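Local coordinates for outer membrane protein assembly factor BamA (Haemophilus ducreyi, PDB 4K3C), which probably serves, as the core of the Bam complex, to assemble beta-barrel proteins and insert them into the outer membrane, at residues Ser342-Gly350 / Gly380-Tyr390; Ala462-Lys470 / Leu479-Arg487. All blocks are in the same frame, centred on the assembly; numbering follows the deposited sequence.

In the fold
Two loops at the extracellular end of the Omp85 membrane barrel, in a construct lacking POTRA domains 1-3, solve different problems. Contact 1 presses loop 380-390, the first part of the long connection after strand 366-378, against the start of that strand's antiparallel neighbour, 346-358; it is partly buried. Contact 2 is more local, folding the loop after strand 453-465 back onto the end of that strand, with Y485 on the exposed side. In contact 1 a proline on a tyrosine face and a weak amide pairing carry the touch, whereas contact 2 relies on two tryptophan faces and backbone carbonyl acceptors. An E383-K468 salt bridge and packing of Y390 against V464 join them.

Contact 1 (Ser342-Gly350 / Gly380-Tyr390); sequences SDNKYYQVG and GGKEVPFYQLY
P385 lays the CD corner of its ring over one face of Y346, a CH-pi contact in which CD stands 4.1 Å from the centroid of the Y346 ring and 24° off its normal. The tyrosine offers that face because its CG sits between the backbone N and the carbonyl carbon (chi1 66°), while V384 CG2 approaches its CB. The neighbouring ring atom of P385, CG, rests 3.7 Å from N344 CG. The N344 amide is held by polar partners on neighbouring elements: OD1 accepts from the hydroxyl of Y285, and ND2 donates to D307. Farther along the strand, Q348 reaches out with an extended chain to meet Q388, whose chain is bent beyond CB. Q388 NE2 gives a weak hydrogen bond to Q348 OE1 at 3.4 Å, the two amide planes 45° apart; Q348 NE2 is bonded instead to T376 on the adjoining strand. At the loop's beginning the aliphatic stems of K345 and K382 touch, K345 CB lying 4.0 Å from K382 CG. Such packing of loop 6 against the inner wall of the barrel is a feature of the Omp85 fold.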
ATOM      1  N   SER A 342       6.577  -3.592  29.001  1.00 48.40           N
ATOM      2  CA  SER A 342       7.594  -4.227  28.162  1.00 35.09           C
ATOM      3  C   SER A 342       8.907  -4.330  28.917  1.00 49.40           C
ATOM      4  O   SER A 342       9.108  -3.642  29.925  1.00 42.86           O
ATOM      5  CB  SER A 342       7.813  -3.468  26.857  1.00 34.13           C
ATOM      6  OG  SER A 342       6.592  -3.046  26.294  1.00 82.04           O
ATOM      7  N   ASP A 343       9.791  -5.197  28.434  1.00 35.88           N
ATOM      8  CA  ASP A 343      11.209  -5.127  28.766  1.00 56.96           C
ATOM      9  C   ASP A 343      11.812  -4.037  27.842  1.00 56.68           C
ATOM     10  O   ASP A 343      11.108  -3.110  27.403  1.00 63.01           O
ATOM     11  CB  ASP A 343      11.845  -6.507  28.532  1.00 56.68           C
ATOM     12  CG  ASP A 343      11.223  -7.618  29.429  1.00 63.82           C
ATOM     13  OD1 ASP A 343      10.914  -7.320  30.601  1.00 78.53           O
ATOM     14  OD2 ASP A 343      11.043  -8.782  28.982  1.00 44.95           O
ATOM     15  N   ASN A 344      13.090  -4.112  27.525  1.00 46.39           N
ATOM     16  CA  ASN A 344      13.567  -3.368  26.334  1.00 55.85           C
ATOM     17  C   ASN A 344      13.482  -1.810  26.210  1.00 78.74           C
ATOM     18  O   ASN A 344      14.502  -1.185  25.871  1.00 78.05           O
ATOM     19  CB  ASN A 344      13.031  -4.028  25.067  1.00 41.82           C
ATOM     20  CG  ASN A 344      13.849  -5.218  24.675  1.00 50.04           C
ATOM     21  OD1 ASN A 344      15.021  -5.330  25.061  1.00 54.53           O
ATOM     22  ND2 ASN A 344      13.252  -6.124  23.907  1.00 54.60           N
ATOM     23  N   LYS A 345      12.301  -1.207  26.419  1.00 60.93           N
ATOM     24  CA  LYS A 345      12.177   0.268  26.591  1.00 54.14           C
ATOM     25  C   LYS A 345      12.814   1.185  25.524  1.00 49.91           C
ATOM     26  O   LYS A 345      13.804   1.886  25.801  1.00 41.14           O
ATOM     27  CB  LYS A 345      12.711   0.703  27.967  1.00 45.52           C
ATOM     28  CG  LYS A 345      11.644   0.957  29.010  1.00 53.84           C
ATOM     29  CD  LYS A 345      12.265   1.186  30.380  1.00 62.78           C
ATOM     30  CE  LYS A 345      11.210   1.256  31.467  1.00 61.37           C
ATOM     31  NZ  LYS A 345      10.946   2.651  31.900  1.00 59.25           N
ATOM     32  N   TYR A 346      12.234   1.219  24.329  1.00 39.26           N
ATOM     33  CA  TYR A 346      12.812   2.010  23.242  1.00 40.18           C
ATOM     34  C   TYR A 346      11.719   2.556  22.316  1.00 51.17           C
ATOM     35  O   TYR A 346      10.530   2.257  22.493  1.00 50.87           O
ATOM     36  CB  TYR A 346      13.795   1.155  22.446  1.00 46.91           C
ATOM     37  CG  TYR A 346      13.128   0.008  21.690  1.00 54.75           C
ATOM     38  CD1 TYR A 346      12.792  -1.186  22.339  1.00 58.62           C
ATOM     39  CD2 TYR A 346      12.822   0.122  20.335  1.00 52.99           C
ATOM     40  CE1 TYR A 346      12.174  -2.236  21.660  1.00 56.36           C
ATOM     41  CE2 TYR A 346      12.205  -0.928  19.650  1.00 61.34           C
ATOM     42  CZ  TYR A 346      11.884  -2.105  20.320  1.00 56.24           C
ATOM     43  OH  TYR A 346      11.282  -3.144  19.639  1.00 49.27           O
ATOM     44  N   TYR A 347      12.114   3.362  21.332  1.00 55.94           N
ATOM     45  CA  TYR A 347      11.156   3.866  20.344  1.00 50.43           C
ATOM     46  C   TYR A 347      11.777   3.990  18.979  1.00 50.05           C
ATOM     47  O   TYR A 347      12.980   4.169  18.862  1.00 59.55           O
ATOM     48  CB  TYR A 347      10.559   5.213  20.749  1.00 41.98           C
ATOM     49  CG  TYR A 347      11.569   6.262  21.123  1.00 46.46           C
ATOM     50  CD1 TYR A 347      12.218   7.023  20.147  1.00 39.99           C
ATOM     51  CD2 TYR A 347      11.860   6.518  22.461  1.00 52.76           C
ATOM     52  CE1 TYR A 347      13.148   8.014  20.498  1.00 36.09           C
ATOM     53  CE2 TYR A 347      12.784   7.496  22.820  1.00 55.74           C
ATOM     54  CZ  TYR A 347      13.428   8.239  21.838  1.00 49.29           C
ATOM     55  OH  TYR A 347      14.342   9.196  22.215  1.00 51.86           O
ATOM     56  N   GLN A 348      10.949   3.887  17.948  1.00 37.46           N
ATOM     57  CA  GLN A 348      11.422   4.017  16.583  1.00 37.79           C
ATOM     58  C   GLN A 348      10.517   5.004  15.834  1.00 42.15           C
ATOM     59  O   GLN A 348       9.334   5.076  16.109  1.00 51.78           O
ATOM     60  CB  GLN A 348      11.459   2.648  15.891  1.00 37.58           C
ATOM     61  CG  GLN A 348      12.005   1.515  16.766  1.00 51.72           C
ATOM     62  CD  GLN A 348      12.477   0.294  15.968  1.00 66.02           C
ATOM     63  OE1 GLN A 348      11.785  -0.731  15.893  1.00 64.17           O
ATOM     64  NE2 GLN A 348      13.672   0.395  15.385  1.00 74.84           N
ATOM     65  N   VAL A 349      11.082   5.775  14.907  1.00 42.61           N
ATOM     66  CA  VAL A 349      10.314   6.711  14.086  1.00 38.97           C
ATOM     67  C   VAL A 349      10.962   6.795  12.704  1.00 33.74           C
ATOM     68  O   VAL A 349      12.184   6.803  12.615  1.00 33.98           O
ATOM     69  CB  VAL A 349      10.244   8.113  14.751  1.00 49.91           C
ATOM     70  CG1 VAL A 349      11.639   8.705  14.934  1.00 38.05           C
ATOM     71  CG2 VAL A 349       9.367   9.054  13.944  1.00 55.52           C
ATOM     72  N   GLY A 350      10.157   6.827  11.636  1.00 28.44           N
ATOM     73  CA  GLY A 350      10.663   6.767  10.267  1.00 34.43           C
ATOM     74  C   GLY A 350       9.909   7.647   9.270  1.00 48.28           C
ATOM     75  O   GLY A 350       8.727   7.957   9.466  1.00 55.92           O
ATOM     76  N   GLY A 380      15.084   4.834  30.024  1.00 48.11           N
ATOM     77  CA  GLY A 380      14.993   3.986  31.195  1.00 55.70           C
ATOM     78  C   GLY A 380      16.279   3.228  31.472  1.00 56.10           C
ATOM     79  O   GLY A 380      16.249   2.115  32.003  1.00 59.10           O
ATOM     80  N   GLY A 381      17.408   3.840  31.124  1.00 48.24           N
ATOM     81  CA  GLY A 381      18.710   3.233  31.334  1.00 52.59           C
ATOM     82  C   GLY A 381      18.857   1.932  30.569  1.00 61.98           C
ATOM     83  O   GLY A 381      19.470   0.970  31.041  1.00 78.19           O
ATOM     84  N   LYS A 382      18.278   1.903  29.379  1.00 54.78           N
ATOM     85  CA  LYS A 382      18.318   0.721  28.541  1.00 54.45           C
ATOM     86  C   LYS A 382      18.927   1.085  27.203  1.00 49.20           C
ATOM     87  O   LYS A 382      18.787   2.219  26.748  1.00 46.84           O
ATOM     88  CB  LYS A 382      16.907   0.181  28.331  1.00 39.72           C
ATOM     89  CG  LYS A 382      16.228  -0.200  29.622  1.00 41.90           C
ATOM     90  CD  LYS A 382      16.850  -1.443  30.242  1.00 47.96           C
ATOM     91  CE  LYS A 382      16.250  -1.715  31.604  1.00 54.27           C
ATOM     92  NZ  LYS A 382      14.810  -1.330  31.620  1.00 58.13           N
ATOM     93  N   GLU A 383      19.596   0.126  26.572  1.00 48.03           N
ATOM     94  CA  GLU A 383      20.092   0.332  25.220  1.00 54.60           C
ATOM     95  C   GLU A 383      19.081  -0.184  24.192  1.00 50.95           C
ATOM     96  O   GLU A 383      18.263  -1.042  24.488  1.00 44.20           O
ATOM     97  CB  GLU A 383      21.453  -0.346  25.036  1.00 58.81           C
ATOM     98  CG  GLU A 383      22.557   0.607  24.614  1.00 62.44           C
ATOM     99  CD  GLU A 383      22.791   1.702  25.636  1.00 63.66           C
ATOM    100  OE1 GLU A 383      23.331   1.378  26.712  1.00 64.66           O
ATOM    101  OE2 GLU A 383      22.435   2.875  25.373  1.00 61.56           O
ATOM    102  N   VAL A 384      19.128   0.354  22.981  1.00 59.93           N
ATOM    103  CA  VAL A 384      18.293  -0.178  21.912  1.00 55.70           C
ATOM    104  C   VAL A 384      18.705  -1.622  21.633  1.00 47.04           C
ATOM    105  O   VAL A 384      19.890  -1.926  21.521  1.00 54.18           O
ATOM    106  CB  VAL A 384      18.404   0.673  20.625  1.00 56.00           C
ATOM    107  CG1 VAL A 384      17.760  -0.052  19.475  1.00 32.36           C
ATOM    108  CG2 VAL A 384      17.768   2.065  20.827  1.00 33.59           C
ATOM    109  N   PRO A 385      17.733  -2.523  21.548  1.00 40.52           N
ATOM    110  CA  PRO A 385      18.073  -3.927  21.311  1.00 49.14           C
ATOM    111  C   PRO A 385      18.854  -4.073  20.010  1.00 49.46           C
ATOM    112  O   PRO A 385      18.299  -3.719  18.976  1.00 46.69           O
ATOM    113  CB  PRO A 385      16.704  -4.595  21.156  1.00 47.80           C
ATOM    114  CG  PRO A 385      15.748  -3.717  21.837  1.00 36.55           C
ATOM    115  CD  PRO A 385      16.289  -2.313  21.725  1.00 43.51           C
ATOM    116  N   PHE A 386      20.079  -4.602  20.062  1.00 49.84           N
ATOM    117  CA  PHE A 386      20.999  -4.611  18.912  1.00 50.87           C
ATOM    118  C   PHE A 386      20.459  -5.214  17.622  1.00 44.81           C
ATOM    119  O   PHE A 386      20.936  -4.900  16.526  1.00 40.24           O
ATOM    120  CB  PHE A 386      22.322  -5.293  19.265  1.00 55.37           C
ATOM    121  CG  PHE A 386      22.182  -6.733  19.700  1.00 52.86           C
ATOM    122  CD1 PHE A 386      22.089  -7.757  18.771  1.00 40.17           C
ATOM    123  CD2 PHE A 386      22.191  -7.063  21.049  1.00 61.20           C
ATOM    124  CE1 PHE A 386      21.986  -9.077  19.183  1.00 45.67           C
ATOM    125  CE2 PHE A 386      22.082  -8.390  21.469  1.00 54.80           C
ATOM    126  CZ  PHE A 386      21.980  -9.395  20.539  1.00 42.89           C
ATOM    127  N   TYR A 387      19.477  -6.086  17.748  1.00 32.44           N
ATOM    128  CA  TYR A 387      18.893  -6.729  16.581  1.00 40.00           C
ATOM    129  C   TYR A 387      17.817  -5.869  15.958  1.00 38.23           C
ATOM    130  O   TYR A 387      17.123  -6.303  15.047  1.00 42.76           O
ATOM    131  CB  TYR A 387      18.312  -8.094  16.957  1.00 45.82           C
ATOM    132  CG  TYR A 387      17.369  -8.105  18.152  1.00 40.49           C
ATOM    133  CD1 TYR A 387      17.849  -8.276  19.445  1.00 41.25           C
ATOM    134  CD2 TYR A 387      16.001  -7.969  17.981  1.00 32.80           C
ATOM    135  CE1 TYR A 387      16.990  -8.306  20.528  1.00 46.60           C
ATOM    136  CE2 TYR A 387      15.134  -7.999  19.054  1.00 38.10           C
ATOM    137  CZ  TYR A 387      15.626  -8.175  20.326  1.00 49.15           C
ATOM    138  OH  TYR A 387      14.755  -8.213  21.399  1.00 50.48           O
ATOM    139  N   GLN A 388      17.676  -4.657  16.479  1.00 44.00           N
ATOM    140  CA  GLN A 388      16.657  -3.716  16.049  1.00 42.76           C
ATOM    141  C   GLN A 388      17.354  -2.522  15.403  1.00 51.27           C
ATOM    142  O   GLN A 388      16.764  -1.456  15.247  1.00 56.11           O
ATOM    143  CB  GLN A 388      15.870  -3.242  17.269  1.00 44.01           C
ATOM    144  CG  GLN A 388      14.430  -2.912  17.001  1.00 58.76           C
ATOM    145  CD  GLN A 388      13.552  -4.147  16.971  1.00 66.01           C
ATOM    146  OE1 GLN A 388      14.030  -5.264  17.156  1.00 60.64           O
ATOM    147  NE2 GLN A 388      12.259  -3.949  16.740  1.00 75.95           N
ATOM    148  N   LEU A 389      18.620  -2.702  15.041  1.00 30.13           N
ATOM    149  CA  LEU A 389      19.421  -1.617  14.471  1.00 38.42           C
ATOM    150  C   LEU A 389      19.357  -1.492  12.929  1.00 40.10           C
ATOM    151  O   LEU A 389      18.942  -2.405  12.236  1.00 43.07           O
ATOM    152  CB  LEU A 389      20.876  -1.751  14.924  1.00 40.88           C
ATOM    153  CG  LEU A 389      21.204  -1.362  16.362  1.00 32.17           C
ATOM    154  CD1 LEU A 389      22.672  -1.501  16.572  1.00 33.22           C
ATOM    155  CD2 LEU A 389      20.788   0.045  16.585  1.00 32.04           C
ATOM    156  N   TYR A 390      19.770  -0.347  12.400  1.00 47.18           N
ATOM    157  CA  TYR A 390      19.699  -0.112  10.961  1.00 41.74           C
ATOM    158  C   TYR A 390      21.018  -0.327  10.232  1.00 43.25           C
ATOM    159  O   TYR A 390      22.101  -0.220  10.793  1.00 43.08           O
ATOM    160  CB  TYR A 390      19.235   1.303  10.668  1.00 43.10           C
ATOM    161  CG  TYR A 390      17.969   1.717  11.372  1.00 50.72           C
ATOM    162  CD1 TYR A 390      16.772   1.064  11.133  1.00 47.01           C
ATOM    163  CD2 TYR A 390      17.963   2.792  12.252  1.00 55.30           C
ATOM    164  CE1 TYR A 390      15.620   1.450  11.749  1.00 27.76           C
ATOM    165  CE2 TYR A 390      16.795   3.185  12.885  1.00 54.23           C
ATOM    166  CZ  TYR A 390      15.625   2.505  12.624  1.00 46.56           C
ATOM    167  OH  TYR A 390      14.456   2.888  13.244  1.00 47.02           O
TER

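Contact 2 (Ala462-Lys470 / Leu479-Arg487); sequences ATVWNTKWK and LPDFGDYKR
Tryptophan faces supply the apolar part of the contact, W465 and W469 meeting the loop residues Y485 and F482. Y485 CB sits over the centre of one W465 face, a CH-pi contact 3.6 Å from the centroid of its six-membered ring; the indole is turned that way by placing CG between the backbone N and carbonyl carbon (chi1 74°). F482 uses two parts of itself on W469: its CB lies over the five-membered ring, 3.8 Å from the centroid, and its CD2 edge meets the face near the CE2-CZ2 rim of the six-membered ring. The latter is a T-shaped stack, centroids 5.2 Å apart and planes at 88°.

One backbone and one side-chain hydrogen bond end on loop carbonyls beside these rings. N466 N donates to F482 O over 3.1 Å in a nearly straight bond (170°), and T463 OG1 donates to Y485 O at 2.8 Å, tilted out of the carbonyl plane. G483 CA approaches N466 O in a CA-H...O contact.

Within the segments, OD1 of N466, D481 and D484 accepts from the backbone N two residues on. Type I turns carrying Asx turns thus shape an extracellular loop that joins antiparallel Omp85 barrel strands 453-465 and 489-500.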
ATOM      1  N   ALA A 462      23.687   7.263   1.071  1.00 43.25           N
ATOM      2  CA  ALA A 462      23.180   6.736   2.337  1.00 43.55           C
ATOM      3  C   ALA A 462      24.214   6.894   3.451  1.00 49.91           C
ATOM      4  O   ALA A 462      25.409   7.071   3.187  1.00 58.37           O
ATOM      5  CB  ALA A 462      22.808   5.282   2.178  1.00 40.20           C
ATOM      6  N   THR A 463      23.749   6.842   4.696  1.00 42.27           N
ATOM      7  CA  THR A 463      24.621   7.039   5.845  1.00 41.49           C
ATOM      8  C   THR A 463      24.002   6.401   7.089  1.00 36.30           C
ATOM      9  O   THR A 463      22.887   6.726   7.468  1.00 34.36           O
ATOM     10  CB  THR A 463      24.918   8.558   6.087  1.00 30.18           C
ATOM     11  OG1 THR A 463      25.486   8.752   7.389  1.00 39.25           O
ATOM     12  CG2 THR A 463      23.649   9.353   6.006  1.00 29.78           C
ATOM     13  N   VAL A 464      24.729   5.483   7.716  1.00 39.62           N
ATOM     14  CA  VAL A 464      24.269   4.859   8.952  1.00 37.04           C
ATOM     15  C   VAL A 464      25.254   5.053  10.094  1.00 41.11           C
ATOM     16  O   VAL A 464      26.391   4.592  10.048  1.00 64.20           O
ATOM     17  CB  VAL A 464      24.045   3.341   8.796  1.00 36.25           C
ATOM     18  CG1 VAL A 464      23.594   2.762  10.123  1.00 40.32           C
ATOM     19  CG2 VAL A 464      23.028   3.049   7.716  1.00 39.06           C
ATOM     20  N   TRP A 465      24.801   5.701  11.146  1.00 31.63           N
ATOM     21  CA  TRP A 465      25.672   5.966  12.268  1.00 37.87           C
ATOM     22  C   TRP A 465      25.052   5.632  13.615  1.00 39.75           C
ATOM     23  O   TRP A 465      23.850   5.397  13.710  1.00 38.71           O
ATOM     24  CB  TRP A 465      26.134   7.425  12.249  1.00 40.64           C
ATOM     25  CG  TRP A 465      25.116   8.502  12.646  1.00 37.85           C
ATOM     26  CD1 TRP A 465      25.076   9.180  13.819  1.00 33.77           C
ATOM     27  CD2 TRP A 465      24.058   9.040  11.840  1.00 32.11           C
ATOM     28  NE1 TRP A 465      24.064  10.095  13.805  1.00 33.46           N
ATOM     29  CE2 TRP A 465      23.427  10.035  12.595  1.00 32.46           C
ATOM     30  CE3 TRP A 465      23.581   8.768  10.555  1.00 52.34           C
ATOM     31  CZ2 TRP A 465      22.345  10.767  12.119  1.00 31.97           C
ATOM     32  CZ3 TRP A 465      22.500   9.491  10.086  1.00 47.95           C
ATOM     33  CH2 TRP A 465      21.898  10.483  10.868  1.00 31.12           C
ATOM     34  N   ASN A 466      25.903   5.640  14.639  1.00 34.20           N
ATOM     35  CA  ASN A 466      25.554   5.367  16.018  1.00 47.59           C
ATOM     36  C   ASN A 466      25.666   6.662  16.802  1.00 44.24           C
ATOM     37  O   ASN A 466      26.776   7.096  17.128  1.00 44.28           O
ATOM     38  CB  ASN A 466      26.566   4.356  16.569  1.00 54.88           C
ATOM     39  CG  ASN A 466      26.377   4.036  18.055  1.00 53.57           C
ATOM     40  OD1 ASN A 466      25.710   4.766  18.804  1.00 40.48           O
ATOM     41  ND2 ASN A 466      26.997   2.928  18.491  1.00 56.01           N
ATOM     42  N   THR A 467      24.526   7.260  17.137  1.00 39.70           N
ATOM     43  CA  THR A 467      24.503   8.467  17.965  1.00 36.16           C
ATOM     44  C   THR A 467      25.211   8.340  19.312  1.00 47.56           C
ATOM     45  O   THR A 467      25.675   9.336  19.858  1.00 53.04           O
ATOM     46  CB  THR A 467      23.079   8.926  18.261  1.00 39.50           C
ATOM     47  OG1 THR A 467      22.423   7.927  19.057  1.00 36.73           O
ATOM     48  CG2 THR A 467      22.312   9.145  16.970  1.00 34.43           C
ATOM     49  N   LYS A 468      25.302   7.145  19.877  1.00 37.95           N
ATOM     50  CA  LYS A 468      25.883   7.083  21.210  1.00 48.08           C
ATOM     51  C   LYS A 468      27.374   6.766  21.195  1.00 49.09           C
ATOM     52  O   LYS A 468      28.004   6.705  22.250  1.00 47.44           O
ATOM     53  CB  LYS A 468      25.101   6.117  22.109  1.00 47.62           C
ATOM     54  CG  LYS A 468      23.591   6.328  22.040  1.00 53.06           C
ATOM     55  CD  LYS A 468      22.874   5.824  23.276  1.00 59.80           C
ATOM     56  CE  LYS A 468      21.392   5.546  23.002  1.00 56.73           C
ATOM     57  NZ  LYS A 468      21.122   4.107  22.664  1.00 56.38           N
ATOM     58  N   TRP A 469      27.941   6.593  19.998  1.00 39.88           N
ATOM     59  CA  TRP A 469      29.341   6.178  19.866  1.00 49.08           C
ATOM     60  C   TRP A 469      30.363   7.206  20.448  1.00 63.59           C
ATOM     61  O   TRP A 469      31.559   6.906  20.645  1.00 48.21           O
ATOM     62  CB  TRP A 469      29.668   5.764  18.422  1.00 39.82           C
ATOM     63  CG  TRP A 469      31.098   5.322  18.293  1.00 56.16           C
ATOM     64  CD1 TRP A 469      32.162   6.091  17.918  1.00 56.10           C
ATOM     65  CD2 TRP A 469      31.634   4.027  18.605  1.00 56.07           C
ATOM     66  NE1 TRP A 469      33.320   5.356  17.962  1.00 59.06           N
ATOM     67  CE2 TRP A 469      33.025   4.086  18.378  1.00 54.56           C
ATOM     68  CE3 TRP A 469      31.071   2.823  19.047  1.00 51.25           C
ATOM     69  CZ2 TRP A 469      33.861   2.991  18.576  1.00 50.46           C
ATOM     70  CZ3 TRP A 469      31.900   1.738  19.244  1.00 53.73           C
ATOM     71  CH2 TRP A 469      33.284   1.829  19.002  1.00 58.89           C
ATOM     72  N   LYS A 470      29.868   8.403  20.751  1.00 72.45           N
ATOM     73  CA  LYS A 470      30.670   9.414  21.417  1.00 77.07           C
ATOM     74  C   LYS A 470      31.151   8.921  22.778  1.00 83.63           C
ATOM     75  O   LYS A 470      32.288   9.184  23.166  1.00 85.66           O
ATOM     76  CB  LYS A 470      29.857  10.693  21.588  1.00 83.79           C
ATOM     77  CG  LYS A 470      29.085  11.091  20.337  1.00 92.20           C
ATOM     78  CD  LYS A 470      28.333  12.405  20.544  1.00 96.58           C
ATOM     79  CE  LYS A 470      27.361  12.320  21.711  1.00 95.34           C
ATOM     80  NZ  LYS A 470      26.534  13.552  21.870  1.00 94.29           N
ATOM     81  N   LEU A 479      39.997   3.434  15.210  1.00 75.50           N
ATOM     82  CA  LEU A 479      38.827   3.043  14.444  1.00 67.59           C
ATOM     83  C   LEU A 479      38.109   4.329  14.072  1.00 62.05           C
ATOM     84  O   LEU A 479      38.238   5.327  14.778  1.00 64.16           O
ATOM     85  CB  LEU A 479      37.913   2.144  15.276  1.00 66.14           C
ATOM     86  CG  LEU A 479      38.509   0.891  15.931  1.00 67.88           C
ATOM     87  CD1 LEU A 479      37.402  -0.112  16.228  1.00 72.74           C
ATOM     88  CD2 LEU A 479      39.605   0.243  15.095  1.00 60.18           C
ATOM     89  N   PRO A 480      37.352   4.316  12.966  1.00 52.49           N
ATOM     90  CA  PRO A 480      36.639   5.504  12.491  1.00 53.58           C
ATOM     91  C   PRO A 480      35.683   6.066  13.540  1.00 60.04           C
ATOM     92  O   PRO A 480      35.458   5.434  14.582  1.00 67.06           O
ATOM     93  CB  PRO A 480      35.816   4.967  11.318  1.00 54.25           C
ATOM     94  CG  PRO A 480      36.477   3.727  10.909  1.00 46.93           C
ATOM     95  CD  PRO A 480      37.071   3.139  12.128  1.00 52.71           C
ATOM     96  N   ASP A 481      35.124   7.240  13.256  1.00 48.70           N
ATOM     97  CA  ASP A 481      34.116   7.841  14.123  1.00 53.44           C
ATOM     98  C   ASP A 481      32.749   7.281  13.741  1.00 57.26           C
ATOM     99  O   ASP A 481      32.059   7.807  12.858  1.00 57.48           O
ATOM    100  CB  ASP A 481      34.127   9.353  13.957  1.00 61.78           C
ATOM    101  CG  ASP A 481      33.349  10.068  15.025  1.00 66.59           C
ATOM    102  OD1 ASP A 481      32.521   9.416  15.700  1.00 68.60           O
ATOM    103  OD2 ASP A 481      33.568  11.296  15.172  1.00 69.94           O
ATOM    104  N   PHE A 482      32.354   6.210  14.415  1.00 55.42           N
ATOM    105  CA  PHE A 482      31.161   5.490  14.022  1.00 50.95           C
ATOM    106  C   PHE A 482      29.919   6.315  14.296  1.00 58.61           C
ATOM    107  O   PHE A 482      28.839   6.014  13.789  1.00 61.46           O
ATOM    108  CB  PHE A 482      31.112   4.144  14.726  1.00 40.37           C
ATOM    109  CG  PHE A 482      32.114   3.152  14.192  1.00 43.48           C
ATOM    110  CD1 PHE A 482      32.045   2.723  12.873  1.00 43.58           C
ATOM    111  CD2 PHE A 482      33.117   2.639  15.005  1.00 47.19           C
ATOM    112  CE1 PHE A 482      32.957   1.805  12.366  1.00 39.62           C
ATOM    113  CE2 PHE A 482      34.040   1.718  14.504  1.00 47.80           C
ATOM    114  CZ  PHE A 482      33.955   1.302  13.184  1.00 47.18           C
ATOM    115  N   GLY A 483      30.105   7.376  15.079  1.00 37.68           N
ATOM    116  CA  GLY A 483      29.039   8.302  15.411  1.00 39.96           C
ATOM    117  C   GLY A 483      28.975   9.518  14.498  1.00 47.27           C
ATOM    118  O   GLY A 483      28.096  10.376  14.631  1.00 43.64           O
ATOM    119  N   ASP A 484      29.909   9.597  13.557  1.00 47.31           N
ATOM    120  CA  ASP A 484      29.898  10.686  12.599  1.00 48.37           C
ATOM    121  C   ASP A 484      28.876  10.478  11.484  1.00 49.41           C
ATOM    122  O   ASP A 484      29.048   9.615  10.623  1.00 50.71           O
ATOM    123  CB  ASP A 484      31.284  10.878  12.007  1.00 59.48           C
ATOM    124  CG  ASP A 484      31.355  12.071  11.079  1.00 61.76           C
ATOM    125  OD1 ASP A 484      30.578  13.036  11.276  1.00 51.31           O
ATOM    126  OD2 ASP A 484      32.200  12.038  10.158  1.00 67.63           O
ATOM    127  N   TYR A 485      27.819  11.284  11.499  1.00 54.10           N
ATOM    128  CA  TYR A 485      26.796  11.218  10.460  1.00 53.12           C
ATOM    129  C   TYR A 485      27.360  11.541   9.065  1.00 51.32           C
ATOM    130  O   TYR A 485      26.745  11.208   8.062  1.00 57.35           O
ATOM    131  CB  TYR A 485      25.608  12.140  10.799  1.00 51.17           C
ATOM    132  CG  TYR A 485      25.718  13.514  10.186  1.00 53.86           C
ATOM    133  CD1 TYR A 485      26.385  14.536  10.842  1.00 55.34           C
ATOM    134  CD2 TYR A 485      25.164  13.787   8.942  1.00 52.38           C
ATOM    135  CE1 TYR A 485      26.494  15.788  10.281  1.00 62.23           C
ATOM    136  CE2 TYR A 485      25.269  15.036   8.365  1.00 56.06           C
ATOM    137  CZ  TYR A 485      25.938  16.037   9.034  1.00 63.43           C
ATOM    138  OH  TYR A 485      26.059  17.290   8.454  1.00 59.97           O
ATOM    139  N   LYS A 486      28.523  12.185   8.997  1.00 50.12           N
ATOM    140  CA  LYS A 486      29.070  12.628   7.708  1.00 44.15           C
ATOM    141  C   LYS A 486      29.816  11.559   6.877  1.00 45.42           C
ATOM    142  O   LYS A 486      30.362  11.870   5.815  1.00 53.88           O
ATOM    143  CB  LYS A 486      29.986  13.842   7.895  1.00 36.15           C
ATOM    144  CG  LYS A 486      29.424  14.907   8.793  1.00 47.53           C
ATOM    145  CD  LYS A 486      30.410  16.055   9.018  1.00 56.66           C
ATOM    146  CE  LYS A 486      31.575  15.666   9.924  1.00 57.10           C
ATOM    147  NZ  LYS A 486      32.649  14.976   9.150  1.00 58.36           N
ATOM    148  N   ARG A 487      29.854  10.313   7.341  1.00 40.81           N
ATOM    149  CA  ARG A 487      30.573   9.273   6.608  1.00 33.53           C
ATOM    150  C   ARG A 487      29.649   8.661   5.581  1.00 47.08           C
ATOM    151  O   ARG A 487      29.430   7.452   5.505  1.00 52.58           O
ATOM    152  CB  ARG A 487      31.211   8.262   7.553  1.00 72.78           C
ATOM    153  CG  ARG A 487      32.305   8.912   8.378  1.00 35.49           C
ATOM    154  CD  ARG A 487      32.896   8.001   9.430  1.00 54.92           C
ATOM    155  NE  ARG A 487      33.491   6.810   8.850  1.00 51.51           N
ATOM    156  CZ  ARG A 487      32.891   5.628   8.824  1.00 48.21           C
ATOM    157  NH1 ARG A 487      33.497   4.587   8.274  1.00 45.68           N
ATOM    158  NH2 ARG A 487      31.687   5.492   9.354  1.00 56.22           N
TER